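PDB 6MLY: bifunctional GH43-CE protein, which probably hydrolyses xylan-derived glycosidic linkages through its GH43 domain and carbohydrate ester bonds through a second, esterase domain of the alpha/beta-hydrolase type. Local coordinates for residues V25-A30 with E268-V273; P377-S382 with Y487-F492. All coordinates share one frame; numbering follows the deposited sequence.

Contact 1 of 2, residues V25-A30 with E268-V273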
loop_
_atom_site.group_PDB
_atom_site.type_symbol
_atom_site.label_atom_id
_atom_site.label_comp_id
_atom_site.label_asym_id
_atom_site.label_seq_id
_atom_site.Cartn_x
_atom_site.Cartn_y
_atom_site.Cartn_z
ATOM N N VAL A 25 -5.812 10.351 -18.492
ATOM C CA VAL A 25 -5.820 9.491 -19.680
ATOM C C VAL A 25 -4.891 8.291 -19.463
ATOM O O VAL A 25 -5.085 7.242 -20.083
ATOM C CB VAL A 25 -5.431 10.272 -20.951
ATOM C CG1 VAL A 25 -6.442 11.369 -21.257
ATOM C CG2 VAL A 25 -4.019 10.840 -20.876
ATOM N N ILE A 26 -3.865 8.480 -18.623
ATOM C CA ILE A 26 -3.043 7.387 -18.097
ATOM C C ILE A 26 -2.966 7.528 -16.571
ATOM O O ILE A 26 -2.266 8.403 -16.065
ATOM C CB ILE A 26 -1.635 7.377 -18.727
ATOM C CG1 ILE A 26 -1.683 7.180 -20.246
ATOM C CG2 ILE A 26 -0.755 6.333 -18.041
ATOM C CD1 ILE A 26 -0.332 7.229 -20.919
ATOM N N TYR A 27 -3.673 6.655 -15.846
ATOM C CA TYR A 27 -3.589 6.637 -14.394
ATOM C C TYR A 27 -2.397 5.762 -13.984
ATOM O O TYR A 27 -2.576 4.651 -13.476
ATOM C CB TYR A 27 -4.905 6.153 -13.780
ATOM C CG TYR A 27 -5.238 6.753 -12.435
ATOM C CD1 TYR A 27 -6.546 7.079 -12.109
ATOM C CD2 TYR A 27 -4.254 7.018 -11.494
ATOM C CE1 TYR A 27 -6.870 7.633 -10.880
ATOM C CE2 TYR A 27 -4.560 7.575 -10.263
ATOM C CZ TYR A 27 -5.873 7.879 -9.950
ATOM O OH TYR A 27 -6.176 8.412 -8.731
ATOM N N ALA A 28 -1.185 6.278 -14.222
ATOM C CA ALA A 28 0.062 5.566 -13.928
ATOM C C ALA A 28 1.259 6.496 -14.146
ATOM O O ALA A 28 1.141 7.542 -14.784
ATOM C CB ALA A 28 0.183 4.330 -14.787
ATOM N N ASP A 29 2.411 6.072 -13.622
ATOM C CA ASP A 29 3.621 6.870 -13.546
ATOM C C ASP A 29 4.277 6.919 -14.933
ATOM O O ASP A 29 5.037 6.023 -15.307
ATOM C CB ASP A 29 4.541 6.307 -12.459
ATOM C CG ASP A 29 5.733 7.175 -12.102
ATOM O OD1 ASP A 29 5.546 8.393 -11.895
ATOM O OD2 ASP A 29 6.842 6.617 -12.012
ATOM N N ALA A 30 3.941 7.971 -15.691
ATOM C CA ALA A 30 4.535 8.275 -16.991
ATOM C C ALA A 30 4.965 9.738 -16.998
ATOM O O ALA A 30 4.360 10.564 -17.675
ATOM C CB ALA A 30 3.548 7.980 -18.095
ATOM N N GLU A 268 0.253 15.459 -13.298
ATOM C CA GLU A 268 0.030 15.806 -11.884
ATOM C C GLU A 268 0.905 14.900 -11.012
ATOM O O GLU A 268 1.298 13.821 -11.446
ATOM C CB GLU A 268 -1.446 15.605 -11.525
ATOM C CG GLU A 268 -1.897 16.335 -10.268
ATOM C CD GLU A 268 -3.205 15.834 -9.669
ATOM O OE1 GLU A 268 -3.637 14.720 -10.041
ATOM O OE2 GLU A 268 -3.789 16.554 -8.823
ATOM N N ASP A 269 1.208 15.350 -9.790
ATOM C CA ASP A 269 1.764 14.486 -8.739
ATOM C C ASP A 269 0.603 13.926 -7.912
ATOM O O ASP A 269 0.133 14.588 -6.986
ATOM C CB ASP A 269 2.760 15.245 -7.857
ATOM C CG ASP A 269 3.950 15.801 -8.620
ATOM O OD1 ASP A 269 4.229 15.284 -9.716
ATOM O OD2 ASP A 269 4.581 16.753 -8.116
ATOM N N CYS A 270 0.152 12.710 -8.253
ATOM C CA CYS A 270 -1.030 12.081 -7.630
ATOM C C CYS A 270 -0.593 11.108 -6.528
ATOM O O CYS A 270 -1.204 10.055 -6.354
ATOM C CB CYS A 270 -1.883 11.360 -8.675
ATOM S SG CYS A 270 -3.667 11.383 -8.328
ATOM N N GLY A 271 0.461 11.468 -5.785
ATOM C CA GLY A 271 0.903 10.712 -4.607
ATOM C C GLY A 271 1.685 9.455 -4.962
ATOM O O GLY A 271 2.627 9.502 -5.760
ATOM N N ALA A 272 1.282 8.326 -4.357
ATOM C CA ALA A 272 2.058 7.070 -4.338
ATOM C C ALA A 272 2.152 6.467 -5.746
ATOM O O ALA A 272 3.245 6.104 -6.198
ATOM C CB ALA A 272 1.439 6.095 -3.367
ATOM N N VAL A 273 1.003 6.372 -6.426
ATOM C CA VAL A 273 0.921 5.836 -7.791
ATOM C C VAL A 273 2.006 6.492 -8.661
ATOM O O VAL A 273 2.611 5.826 -9.506
ATOM C CB VAL A 273 -0.492 6.014 -8.386
ATOM C CG1 VAL A 273 -0.749 7.434 -8.873
ATOM C CG2 VAL A 273 -0.774 5.003 -9.488
#
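Tyr-27 meets Cys-270 and Val-273 where the start of the GH43 domain, which has the five-bladed beta-propeller fold of its family, lies beside the hairpin of strands 262-269 and 275-282. Residues 268-273 run from the end of strand 262-269 into the turn before strand 275-282. An inverse gamma turn pivots on Tyr-27, closed by a weak bond from Ala-28 N to Ile-26 O (3.0 Å).

Followed outward, Tyr-27 CB leaves the backbone across the line to the hairpin, and the ring, swung by chi1 of -148°, reaches it with CE2 and OH. Pro-377 lies over one face of the ring. At the ring edge, CE2 approaches Val-273 CG1 at 4.1 Å, the two side chains crossing at about a right angle. Val-273 presents this methyl by placing CG1 between its backbone N and carbonyl carbon (chi1 78°). At the tip, OH lies 3.9 Å from Cys-270 SG, and the same sulfur makes an oblique sulfur-aromatic contact, 5.3 Å from the centroid of the Tyr-27 ring.

Asp-29 adds a second touch. Two backbone N-H groups hold its carboxylate: OD1 accepts Arg-275 N and OD2 accepts Gly-486 N, the latter linking the contact to the neighbouring concanavalin A-like domain. With this buried group so held, Asp-29 CB rests 3.6 Å from Val-273 O.

Contact 2 of 2, residues P377-S382 with Y487-F492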
loop_
_atom_site.group_PDB
_atom_site.type_symbol
_atom_site.label_atom_id
_atom_site.label_comp_id
_atom_site.label_asym_id
_atom_site.label_seq_id
_atom_site.Cartn_x
_atom_site.Cartn_y
_atom_site.Cartn_z
ATOM N N PRO A 377 -7.370 3.659 -10.639
ATOM C CA PRO A 377 -7.417 4.133 -9.262
ATOM C C PRO A 377 -7.105 3.057 -8.206
ATOM O O PRO A 377 -6.662 3.395 -7.107
ATOM C CB PRO A 377 -8.860 4.633 -9.093
ATOM C CG PRO A 377 -9.652 3.762 -10.032
ATOM C CD PRO A 377 -8.723 3.558 -11.209
ATOM N N VAL A 378 -7.348 1.785 -8.549
ATOM C CA VAL A 378 -6.989 0.620 -7.718
ATOM C C VAL A 378 -6.265 -0.399 -8.601
ATOM O O VAL A 378 -6.391 -0.358 -9.833
ATOM C CB VAL A 378 -8.220 -0.032 -7.061
ATOM C CG1 VAL A 378 -8.955 0.937 -6.148
ATOM C CG2 VAL A 378 -9.166 -0.634 -8.094
ATOM N N CYS A 379 -5.522 -1.310 -7.967
ATOM C CA CYS A 379 -4.922 -2.431 -8.677
ATOM C C CYS A 379 -4.560 -3.562 -7.705
ATOM O O CYS A 379 -4.614 -3.412 -6.472
ATOM C CB CYS A 379 -3.693 -2.003 -9.477
ATOM S SG CYS A 379 -2.252 -1.553 -8.469
ATOM N N THR A 380 -4.209 -4.704 -8.303
ATOM C CA THR A 380 -3.830 -5.889 -7.596
ATOM C C THR A 380 -2.871 -6.694 -8.478
ATOM O O THR A 380 -3.235 -7.080 -9.580
ATOM C CB THR A 380 -5.083 -6.676 -7.191
ATOM O OG1 THR A 380 -5.826 -5.858 -6.284
ATOM C CG2 THR A 380 -4.774 -8.016 -6.556
ATOM N N GLY A 381 -1.653 -6.920 -7.973
ATOM C CA GLY A 381 -0.690 -7.848 -8.565
ATOM C C GLY A 381 -0.731 -9.203 -7.877
ATOM O O GLY A 381 -1.222 -9.305 -6.762
ATOM N N SER A 382 -0.215 -10.238 -8.556
ATOM C CA SER A 382 -0.201 -11.616 -8.047
ATOM C C SER A 382 0.978 -12.403 -8.631
ATOM O O SER A 382 1.512 -12.051 -9.691
ATOM C CB SER A 382 -1.495 -12.313 -8.357
ATOM O OG SER A 382 -2.588 -11.621 -7.780
ATOM N N TYR A 487 5.340 3.673 -7.135
ATOM C CA TYR A 487 5.465 2.345 -6.565
ATOM C C TYR A 487 5.283 1.328 -7.694
ATOM O O TYR A 487 4.340 1.420 -8.472
ATOM C CB TYR A 487 4.462 2.134 -5.425
ATOM C CG TYR A 487 4.955 2.607 -4.082
ATOM C CD1 TYR A 487 5.277 3.935 -3.869
ATOM C CD2 TYR A 487 5.111 1.728 -3.023
ATOM C CE1 TYR A 487 5.741 4.383 -2.644
ATOM C CE2 TYR A 487 5.567 2.159 -1.787
ATOM C CZ TYR A 487 5.886 3.491 -1.596
ATOM O OH TYR A 487 6.341 3.920 -0.384
ATOM N N ARG A 488 6.216 0.378 -7.773
ATOM C CA ARG A 488 6.172 -0.685 -8.754
ATOM C C ARG A 488 5.952 -2.028 -8.044
ATOM O O ARG A 488 6.419 -2.237 -6.923
ATOM C CB ARG A 488 7.473 -0.681 -9.563
ATOM C CG ARG A 488 7.609 0.479 -10.538
ATOM C CD ARG A 488 8.888 0.381 -11.355
ATOM N NE ARG A 488 8.897 1.261 -12.521
ATOM C CZ ARG A 488 8.584 0.892 -13.762
ATOM N NH1 ARG A 488 8.327 -0.375 -14.042
ATOM N NH2 ARG A 488 8.528 1.798 -14.724
ATOM N N PHE A 489 5.214 -2.920 -8.713
ATOM C CA PHE A 489 5.238 -4.338 -8.412
ATOM C C PHE A 489 6.648 -4.853 -8.715
ATOM O O PHE A 489 7.297 -4.368 -9.633
ATOM C CB PHE A 489 4.163 -5.080 -9.210
ATOM C CG PHE A 489 2.753 -4.697 -8.841
ATOM C CD1 PHE A 489 2.249 -4.983 -7.583
ATOM C CD2 PHE A 489 1.929 -4.049 -9.746
ATOM C CE1 PHE A 489 0.954 -4.627 -7.239
ATOM C CE2 PHE A 489 0.634 -3.693 -9.400
ATOM C CZ PHE A 489 0.150 -3.977 -8.147
ATOM N N ALA A 490 7.115 -5.823 -7.924
ATOM C CA ALA A 490 8.503 -6.265 -7.968
ATOM C C ALA A 490 8.600 -7.758 -7.632
ATOM O O ALA A 490 8.231 -8.167 -6.525
ATOM C CB ALA A 490 9.318 -5.430 -7.009
ATOM N N LEU A 491 9.079 -8.559 -8.596
ATOM C CA LEU A 491 9.510 -9.931 -8.339
ATOM C C LEU A 491 10.961 -9.866 -7.853
ATOM O O LEU A 491 11.782 -9.229 -8.499
ATOM C CB LEU A 491 9.415 -10.798 -9.603
ATOM C CG LEU A 491 8.110 -10.772 -10.403
ATOM C CD1 LEU A 491 7.758 -12.168 -10.896
ATOM C CD2 LEU A 491 6.946 -10.197 -9.619
ATOM N N PHE A 492 11.265 -10.522 -6.725
ATOM C CA PHE A 492 12.619 -10.499 -6.161
ATOM C C PHE A 492 13.006 -11.885 -5.632
ATOM O O PHE A 492 12.164 -12.767 -5.512
ATOM C CB PHE A 492 12.730 -9.425 -5.075
ATOM C CG PHE A 492 11.922 -9.674 -3.827
ATOM C CD1 PHE A 492 10.614 -9.224 -3.722
ATOM C CD2 PHE A 492 12.478 -10.335 -2.742
ATOM C CE1 PHE A 492 9.881 -9.442 -2.565
ATOM C CE2 PHE A 492 11.742 -10.555 -1.587
ATOM C CZ PHE A 492 10.443 -10.111 -1.502
#
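Strands 378-382 and 488-491 run almost parallel, 7° apart, with axes 8.6 Å from each other, and Gly-381 faces Phe-489 at a CA-CA distance of 6.9 Å. They belong to the two opposed antiparallel sheets of a concanavalin A-like beta-sandwich, so they meet by packing, chiefly of the Phe-489 ring on the Gly-381 backbone and the Cys-379 side chain.

Phe-489 carries the contact. Its CB points toward 378-382, and with CG anti to the carbonyl carbon (chi1 -65°) the ring lays one face against Gly-381 CA, which sits 4.1 Å from the ring centroid, offset toward the rim, in a CH-pi contact. Glycine, lacking a side chain, leaves room for this close approach. Cys-379 comes from another direction, its SG at the ring edge and 4.6 Å from the centroid of the Phe-489 ring, a sulfur-aromatic contact made mainly with CZ and CE2. Leu-400 and Ile-510 of the flanking strands also touch the Phe-489 side chain. Cut back to an alanine, this position would probably leave a gap in the sandwich core and Gly-381 CA and Cys-379 SG without their aromatic neighbour. Gly-381 N also approaches the ring, 3.5 Å from Phe-489 CE1.

Contact 1 belongs to the GH43 domain and contact 2 to the concanavalin A-like domain, yet their centres are only 14 Å apart and they meet directly at the interface between the domains. Tyr-27 CD1 packs on Pro-377 N at 3.8 Å, and Ala-272 O lies at the same distance, 3.8 Å, from Tyr-487 CD1, so each segment of contact 1 touches one of contact 2. Arg-373 NE, bonded to Asp-29 O, adds a polar tie across the same boundary. Both contacts are buried and away from the predicted GH43 site residue Asp-143 and from the sodium ion held by Thr-639, Tyr-720, Asp-722 and Asp-725 in the esterase part of the chain.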